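Local coordinates for protein Serpin48 (PDB 3OZQ) that probably inhibits a serine protease of the insect innate immune response, as a highly specific member of the serpin family, at residues A[47-52]-A[59-64]; A[138-141]-A[147-150]; A[188-191]-A[195-198]; A[357-360]-A[365-368]. All blocks are in the same frame, centred on the assembly; numbering follows the deposited sequence.

In the fold
Serpin48 is one elongated chain whose four contacts follow one another in sequence without touching. Contact 1 packs two successive helices near one end of the molecule, and contact 3 is a strand hairpin on the other side of the chain's centre; their centres lie about 44 Å apart. Contact 4, a bulged hairpin whose centre is about 7 Å from that of the chain, lies about 23 Å from contact 1 and 25 Å from contact 3, centre to centre. Contact 2 lays the loop after helix 129-143 back against the helix's last turns, about 8 Å from contact 4 at the nearest atoms. Serpins inhibit through an exposed reactive-centre loop, to which the unmodelled residues 337-345 probably belong.

Contact 1: residues A[47-52]-A[59-64]; sequences LAQSGC and EIRQVL
A buried helix-to-helix contact joins the last turn of helix 38-50 to the end of helix 54-63, the next helix in the chain, with Q49 laid against I60 and the start of R61. The backbones come nearest at Q49 and I60, whose CA atoms are 6.2 Å apart. The two side chains overlap head to tail, CB and CG of Q49 against the CG2 branch of I60, with CB at 3.5 Å from CG2. With CG of Q49 turned away from its own backbone N (chi1 -174°) and the chain extended beyond it, the amide is carried across to the second helix. Its two ends meet different neighbours. OE1 lies 3.4 Å from I60 CG2 and faces L64 CD1 at 3.9 Å, so this buried oxygen sits among methyl groups and has no polar partner in the model. NE2 rests on the aliphatic base of R61, 3.3 Å from its CG. The two helices form a helical hairpin in the serpin fold, joined by the short turn that holds C52. Here the other branch of I60 takes over, its CD1 lying 4.1 Å from C52 SG. R61 bends at chi3 and leads its guanidinium away to a salt bridge with E58, leaving Q49 only its methylenes. L45 and A42 of helix 38-50 continue the apolar seam beneath I60 and L64.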
# COMPACT_ATOMS: atom_id res chain seq x y z
N LEU A 47 -13.13 -8.37 -1.77
CA LEU A 47 -13.33 -9.81 -1.82
C LEU A 47 -14.23 -10.20 -0.66
O LEU A 47 -15.25 -10.87 -0.84
CB LEU A 47 -12.01 -10.55 -1.71
CG LEU A 47 -11.94 -11.97 -2.29
CD1 LEU A 47 -10.88 -12.79 -1.57
CD2 LEU A 47 -13.27 -12.68 -2.26
N ALA A 48 -13.83 -9.79 0.54
CA ALA A 48 -14.64 -10.03 1.73
C ALA A 48 -16.09 -9.58 1.52
O ALA A 48 -17.05 -10.34 1.78
CB ALA A 48 -14.06 -9.28 2.91
N GLN A 49 -16.24 -8.35 1.06
CA GLN A 49 -17.54 -7.73 0.83
C GLN A 49 -18.41 -8.63 -0.04
O GLN A 49 -19.62 -8.73 0.17
CB GLN A 49 -17.34 -6.36 0.16
CG GLN A 49 -18.61 -5.53 -0.00
CD GLN A 49 -18.44 -4.40 -1.01
OE1 GLN A 49 -17.35 -3.84 -1.17
NE2 GLN A 49 -19.53 -4.06 -1.71
N SER A 50 -17.80 -9.31 -1.00
CA SER A 50 -18.58 -10.12 -1.90
C SER A 50 -19.22 -11.33 -1.22
O SER A 50 -20.21 -11.88 -1.73
CB SER A 50 -17.77 -10.55 -3.11
OG SER A 50 -16.99 -11.68 -2.83
N GLY A 51 -18.65 -11.75 -0.09
CA GLY A 51 -19.16 -12.89 0.66
C GLY A 51 -20.04 -12.47 1.81
O GLY A 51 -20.49 -13.31 2.60
N CYS A 52 -20.29 -11.17 1.92
CA CYS A 52 -21.14 -10.61 2.96
C CYS A 52 -22.53 -10.33 2.42
O CYS A 52 -22.77 -10.43 1.22
CB CYS A 52 -20.56 -9.29 3.49
SG CYS A 52 -19.04 -9.43 4.48
N GLU A 59 -22.22 -1.62 4.14
CA GLU A 59 -21.28 -0.77 4.85
C GLU A 59 -19.94 -0.77 4.13
O GLU A 59 -19.44 0.28 3.73
CB GLU A 59 -21.08 -1.25 6.28
CG GLU A 59 -21.77 -0.43 7.34
CD GLU A 59 -21.51 -0.97 8.73
OE1 GLU A 59 -20.67 -1.89 8.87
OE2 GLU A 59 -22.14 -0.48 9.69
N ILE A 60 -19.35 -1.95 3.96
CA ILE A 60 -18.06 -2.06 3.28
C ILE A 60 -18.10 -1.30 1.96
O ILE A 60 -17.13 -0.64 1.58
CB ILE A 60 -17.70 -3.53 3.03
CG1 ILE A 60 -17.44 -4.23 4.37
CG2 ILE A 60 -16.48 -3.65 2.14
CD1 ILE A 60 -17.34 -5.72 4.25
N ARG A 61 -19.23 -1.39 1.27
CA ARG A 61 -19.39 -0.72 -0.02
C ARG A 61 -19.34 0.80 0.17
O ARG A 61 -18.71 1.51 -0.61
CB ARG A 61 -20.71 -1.12 -0.67
CG ARG A 61 -20.72 -1.04 -2.18
CD ARG A 61 -22.12 -0.74 -2.70
NE ARG A 61 -22.52 0.62 -2.33
CZ ARG A 61 -23.72 1.15 -2.54
NH1 ARG A 61 -24.68 0.43 -3.12
NH2 ARG A 61 -23.96 2.40 -2.16
N GLN A 62 -20.02 1.26 1.21
CA GLN A 62 -20.11 2.67 1.57
C GLN A 62 -18.73 3.24 1.86
O GLN A 62 -18.41 4.34 1.41
CB GLN A 62 -21.02 2.86 2.79
CG GLN A 62 -21.06 4.27 3.41
CD GLN A 62 -21.36 4.25 4.92
OE1 GLN A 62 -21.52 3.18 5.52
NE2 GLN A 62 -21.42 5.42 5.54
N VAL A 63 -17.92 2.51 2.62
CA VAL A 63 -16.60 3.03 3.00
C VAL A 63 -15.60 2.98 1.85
O VAL A 63 -14.77 3.87 1.70
CB VAL A 63 -16.03 2.38 4.30
CG1 VAL A 63 -16.89 1.24 4.74
CG2 VAL A 63 -14.59 1.95 4.09
N LEU A 64 -15.69 1.95 1.03
CA LEU A 64 -14.82 1.89 -0.13
C LEU A 64 -15.29 2.93 -1.14
O LEU A 64 -14.67 3.10 -2.19
CB LEU A 64 -14.80 0.49 -0.73
CG LEU A 64 -14.11 -0.57 0.14
CD1 LEU A 64 -14.04 -1.90 -0.60
CD2 LEU A 64 -12.72 -0.13 0.56

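Contact 2: residues A[138-141]-A[147-150]; sequences AWVE and KIQN
The loop that follows helix 129-143 folds back along the helix end, so that V140 and E141 of its last turns meet I148 and Q149. The CA atoms of E141 and I148 are 5.7 Å apart. On the buried side the CG1 branch of V140 touches I148 twice, at its carbonyl O, 3.4 Å away, and at its CG2, 3.8 Å away. The same carbonyl O is approached by E141 CG at 3.4 Å. From there the E141 chain runs extended beside the loop, its carboxylate crossing the Q149 side chain with the carboxylate and amide planes 43° apart. CD of E141 lies 3.5 Å from Q149 CG, and OE2 is 3.0 Å from Q149 NE2. OE2 accepts a hydrogen bond from ND1 of H146, just ahead of the loop segment. The other oxygen, OE1, takes a hydrogen bond of 2.6 Å from a water, which in turn accepts one of 2.9 Å from N150 N. Were E141 an alanine, H146 ND1 and the water would probably lose their acceptor and the Q149 side chain a flank to lie against. Below, V140 and I148 lie on A168 of strand 163-174, and I148 also reaches F318 of strand 310-321. Apolar groups thus face the sheet while one carboxylate, working through both oxygens, ties the helix end to the loop; with H146 so close, its negative charge is likely to be stabilised.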
# COMPACT_ATOMS: atom_id res chain seq x y z
N ALA A 138 3.84 -19.39 6.33
CA ALA A 138 4.65 -20.18 5.40
C ALA A 138 4.09 -19.98 4.00
O ALA A 138 4.84 -19.89 3.03
CB ALA A 138 4.65 -21.66 5.79
N TRP A 139 2.77 -19.88 3.92
CA TRP A 139 2.09 -19.64 2.66
C TRP A 139 2.54 -18.29 2.11
O TRP A 139 2.95 -18.18 0.96
CB TRP A 139 0.57 -19.67 2.82
CG TRP A 139 -0.12 -19.45 1.49
CD1 TRP A 139 -0.34 -20.39 0.52
CD2 TRP A 139 -0.63 -18.21 0.98
NE1 TRP A 139 -0.97 -19.81 -0.56
CE2 TRP A 139 -1.17 -18.48 -0.30
CE3 TRP A 139 -0.72 -16.91 1.48
CZ2 TRP A 139 -1.76 -17.49 -1.09
CZ3 TRP A 139 -1.31 -15.92 0.69
CH2 TRP A 139 -1.83 -16.22 -0.58
N VAL A 140 2.47 -17.26 2.96
CA VAL A 140 2.93 -15.93 2.60
C VAL A 140 4.38 -15.94 2.10
O VAL A 140 4.71 -15.27 1.13
CB VAL A 140 2.82 -14.95 3.78
CG1 VAL A 140 3.74 -13.72 3.58
CG2 VAL A 140 1.37 -14.53 3.99
N GLU A 141 5.24 -16.71 2.77
CA GLU A 141 6.64 -16.76 2.36
C GLU A 141 6.77 -17.38 0.98
O GLU A 141 7.41 -16.80 0.11
CB GLU A 141 7.49 -17.53 3.37
CG GLU A 141 7.73 -16.79 4.68
CD GLU A 141 8.87 -17.39 5.50
OE1 GLU A 141 8.61 -17.77 6.66
OE2 GLU A 141 10.02 -17.47 5.00
N LYS A 147 10.46 -13.17 0.96
CA LYS A 147 10.76 -11.77 1.25
C LYS A 147 9.94 -11.21 2.41
O LYS A 147 10.32 -10.21 3.03
CB LYS A 147 10.51 -10.90 0.01
CG LYS A 147 11.33 -11.25 -1.24
CD LYS A 147 12.81 -10.94 -1.06
CE LYS A 147 13.50 -10.72 -2.41
NZ LYS A 147 12.92 -11.56 -3.50
N ILE A 148 8.80 -11.83 2.69
CA ILE A 148 7.90 -11.38 3.74
C ILE A 148 7.63 -12.49 4.74
O ILE A 148 7.03 -13.51 4.41
CB ILE A 148 6.59 -10.80 3.17
CG1 ILE A 148 6.90 -9.54 2.35
CG2 ILE A 148 5.59 -10.50 4.30
CD1 ILE A 148 5.67 -8.80 1.85
N GLN A 149 8.12 -12.30 5.95
CA GLN A 149 8.12 -13.36 6.93
C GLN A 149 7.34 -12.95 8.16
O GLN A 149 7.18 -11.75 8.43
CB GLN A 149 9.55 -13.75 7.29
CG GLN A 149 10.34 -14.29 6.11
CD GLN A 149 11.67 -14.89 6.51
OE1 GLN A 149 12.14 -14.70 7.63
NE2 GLN A 149 12.29 -15.63 5.59
N ASN A 150 6.82 -13.94 8.88
CA ASN A 150 6.18 -13.71 10.15
C ASN A 150 5.11 -12.65 10.10
O ASN A 150 5.03 -11.79 10.97
CB ASN A 150 7.24 -13.34 11.19
CG ASN A 150 8.17 -14.48 11.48
OD1 ASN A 150 7.80 -15.42 12.19
ND2 ASN A 150 9.38 -14.44 10.92
O HOH W 1 7.20 -16.80 8.60

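Contact 3: residues A[188-191]-A[195-198]; sequences DFHK and EVVQ
Backbone bonds carry this antiparallel hairpin of strands 185-190 and 196-205, in which F189 and V197 form the hydrogen-bonded pair. F189 N donates to V197 O at 2.7 Å and V197 N returns a bond to F189 O at 3.0 Å. Toward the turn K191 N adds only a weak bond to E195 O. CA-H...O contacts supplement the ladder; D188 CA lies 3.2 Å from V197 O. D188 with Q198 and H190 with V196 are the non-hydrogen-bonded pairs on either side, and the strand segments run at 147° to each other.

Side-chain packing occupies both faces. Beside F189, V197 turns its CG1 to lie 3.9 Å from F189 CB, an apolar contact, and the same methyl meets K191 CE. On the face of D188 and H190, the methyls of V196 meet polar atoms: CG1 sits 3.6 Å from D188 OD1, while CG2 abuts the H190 ring at its edge, in plane. The modelled 3.0 Å from CG2 to H190 ND1 is unusually tight, and its exact value is doubtful. A serine in place of H190 would probably leave V196 CG2 without the ring edge it abuts and open a gap beside it.

Charge plays a looser part. The K191 chain crosses that of E195, CB lying 3.4 Å from OE2, but K191 NZ stays 4.5 Å from E195 OE1, beyond a salt bridge.

The hairpin lies at the surface, where F189 packs on L375 and K191 on T374 near the C-terminus, and H190 shares backbone hydrogen bonds with D353 just ahead of strand 356-362.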
# COMPACT_ATOMS: atom_id res chain seq x y z
N ASP A 188 24.13 14.83 4.97
CA ASP A 188 23.21 15.27 6.02
C ASP A 188 21.77 14.88 5.71
O ASP A 188 21.32 15.03 4.58
CB ASP A 188 23.27 16.79 6.19
CG ASP A 188 24.62 17.29 6.67
OD1 ASP A 188 25.30 16.56 7.42
OD2 ASP A 188 24.99 18.42 6.30
N PHE A 189 21.07 14.40 6.73
CA PHE A 189 19.62 14.27 6.68
C PHE A 189 19.12 14.86 7.99
O PHE A 189 19.50 14.41 9.07
CB PHE A 189 19.19 12.80 6.55
CG PHE A 189 17.69 12.61 6.42
CD1 PHE A 189 16.88 12.49 7.53
CD2 PHE A 189 17.09 12.59 5.16
CE1 PHE A 189 15.51 12.33 7.40
CE2 PHE A 189 15.71 12.43 5.03
CZ PHE A 189 14.92 12.30 6.14
N HIS A 190 18.30 15.90 7.89
CA HIS A 190 17.79 16.55 9.09
C HIS A 190 16.46 15.97 9.51
O HIS A 190 15.45 16.22 8.87
CB HIS A 190 17.61 18.04 8.83
CG HIS A 190 18.84 18.71 8.31
ND1 HIS A 190 19.96 18.92 9.09
CD2 HIS A 190 19.13 19.23 7.09
CE1 HIS A 190 20.89 19.53 8.37
NE2 HIS A 190 20.40 19.73 7.15
N LYS A 191 16.46 15.20 10.60
CA LYS A 191 15.23 14.67 11.16
C LYS A 191 14.40 15.80 11.76
O LYS A 191 13.19 15.69 11.95
CB LYS A 191 15.54 13.63 12.24
CG LYS A 191 16.44 12.49 11.76
CD LYS A 191 16.76 11.52 12.88
CE LYS A 191 17.79 10.50 12.45
NZ LYS A 191 18.28 9.64 13.58
N GLU A 195 18.57 18.09 15.16
CA GLU A 195 19.33 16.85 14.96
C GLU A 195 19.56 16.45 13.50
O GLU A 195 18.64 16.47 12.68
CB GLU A 195 18.71 15.69 15.75
CG GLU A 195 17.28 15.37 15.38
CD GLU A 195 16.87 13.96 15.79
OE1 GLU A 195 17.74 13.19 16.26
OE2 GLU A 195 15.67 13.62 15.63
N VAL A 196 20.81 16.07 13.21
CA VAL A 196 21.26 15.71 11.87
C VAL A 196 21.92 14.33 11.85
O VAL A 196 22.51 13.90 12.85
CB VAL A 196 22.31 16.71 11.35
CG1 VAL A 196 22.75 16.34 9.94
CG2 VAL A 196 21.77 18.13 11.41
N VAL A 197 21.84 13.65 10.71
CA VAL A 197 22.56 12.39 10.54
C VAL A 197 23.21 12.28 9.16
O VAL A 197 22.85 12.99 8.22
CB VAL A 197 21.65 11.18 10.80
CG1 VAL A 197 20.55 11.10 9.76
CG2 VAL A 197 22.46 9.89 10.82
N GLN A 198 24.18 11.38 9.05
CA GLN A 198 24.83 11.09 7.78
C GLN A 198 24.30 9.76 7.24
O GLN A 198 24.46 8.72 7.87
CB GLN A 198 26.34 11.01 7.96
CG GLN A 198 26.94 12.30 8.45
CD GLN A 198 27.37 13.20 7.32
OE1 GLN A 198 26.59 13.99 6.81
NE2 GLN A 198 28.65 13.09 6.93

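Contact 4: residues A[357-360]-A[365-368]; sequences IFYI and MILF
Y359 crosses to the neighbouring strand 365-372 from its first side-chain atom: CB lies 3.2 Å from F368 O. With CG lodged between its own backbone N and carbonyl carbon (chi1 64°), the ring is swung over to I366. CD2 then lies 3.9 Å from I366 CG1, and I366 CD1 sits 4.1 Å above one ring face, offset toward the rim. The ring also meets F254 of helix 250-254, the planes at about 45°. Beside it I360 fixes the backbone. Its N donates to F368 O at 2.9 Å, and its O receives L367 N at 2.7 Å, plus a weak bond from F368 N. L367 and F368 both facing I360 make a classic beta bulge; the short strand segments run at 111° to each other. CB of I360 and CB of F368 stand 4.2 Å apart on the same face. This buried hairpin of strands 356-362 and 365-372 is flanked by strand 231-237, which bonds to I357 and Y359. F171 of strand 163-174 packs against I360, L367 and F368, while helix 10-29 covers M365 and I366, and I366 N donates a hydrogen bond to N16 OD1 of that helix.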
# COMPACT_ATOMS: atom_id res chain seq x y z
N ILE A 357 6.87 12.73 2.58
CA ILE A 357 5.86 11.75 2.21
C ILE A 357 6.22 11.26 0.80
O ILE A 357 6.77 12.02 0.01
CB ILE A 357 4.47 12.41 2.19
CG1 ILE A 357 4.04 12.81 3.60
CG2 ILE A 357 3.42 11.53 1.51
CD1 ILE A 357 2.74 13.60 3.64
N PHE A 358 5.92 10.01 0.49
CA PHE A 358 6.10 9.49 -0.85
C PHE A 358 4.92 8.59 -1.22
O PHE A 358 4.21 8.10 -0.36
CB PHE A 358 7.38 8.67 -0.97
CG PHE A 358 7.37 7.45 -0.12
CD1 PHE A 358 6.79 6.27 -0.56
CD2 PHE A 358 7.91 7.48 1.16
CE1 PHE A 358 6.77 5.14 0.24
CE2 PHE A 358 7.90 6.36 1.95
CZ PHE A 358 7.31 5.18 1.50
N TYR A 359 4.74 8.38 -2.52
CA TYR A 359 3.72 7.44 -2.96
C TYR A 359 4.02 6.93 -4.35
O TYR A 359 4.57 7.64 -5.19
CB TYR A 359 2.30 8.02 -2.84
CG TYR A 359 1.99 9.23 -3.71
CD1 TYR A 359 1.99 10.51 -3.17
CD2 TYR A 359 1.63 9.08 -5.05
CE1 TYR A 359 1.68 11.62 -3.95
CE2 TYR A 359 1.32 10.19 -5.84
CZ TYR A 359 1.35 11.45 -5.28
OH TYR A 359 1.04 12.56 -6.04
N ILE A 360 3.66 5.67 -4.58
CA ILE A 360 3.87 5.03 -5.87
C ILE A 360 2.54 5.01 -6.62
O ILE A 360 1.52 4.59 -6.06
CB ILE A 360 4.39 3.59 -5.68
CG1 ILE A 360 5.82 3.60 -5.14
CG2 ILE A 360 4.36 2.84 -7.00
CD1 ILE A 360 6.42 2.24 -5.10
N MET A 365 -3.22 5.63 -10.58
CA MET A 365 -3.68 5.06 -9.32
C MET A 365 -2.56 4.88 -8.28
O MET A 365 -1.54 4.26 -8.56
CB MET A 365 -4.38 3.74 -9.55
CG MET A 365 -5.14 3.26 -8.32
SD MET A 365 -5.93 1.70 -8.66
CE MET A 365 -4.52 0.65 -8.96
N ILE A 366 -2.78 5.43 -7.09
CA ILE A 366 -1.86 5.23 -5.97
C ILE A 366 -1.86 3.78 -5.47
O ILE A 366 -2.89 3.25 -5.08
CB ILE A 366 -2.19 6.19 -4.81
CG1 ILE A 366 -2.02 7.64 -5.27
CG2 ILE A 366 -1.28 5.91 -3.59
CD1 ILE A 366 -2.39 8.67 -4.23
N LEU A 367 -0.68 3.16 -5.49
CA LEU A 367 -0.49 1.78 -5.06
C LEU A 367 0.06 1.67 -3.63
O LEU A 367 -0.32 0.78 -2.87
CB LEU A 367 0.46 1.07 -6.01
CG LEU A 367 -0.20 0.18 -7.07
CD1 LEU A 367 -1.16 1.00 -7.93
CD2 LEU A 367 0.84 -0.54 -7.91
N PHE A 368 0.97 2.57 -3.28
CA PHE A 368 1.62 2.59 -1.98
C PHE A 368 1.77 4.04 -1.55
O PHE A 368 1.94 4.92 -2.38
CB PHE A 368 3.02 2.00 -2.07
CG PHE A 368 3.06 0.50 -2.11
CD1 PHE A 368 2.98 -0.24 -0.93
CD2 PHE A 368 3.23 -0.18 -3.30
CE1 PHE A 368 3.06 -1.62 -0.95
CE2 PHE A 368 3.30 -1.57 -3.33
CZ PHE A 368 3.22 -2.29 -2.15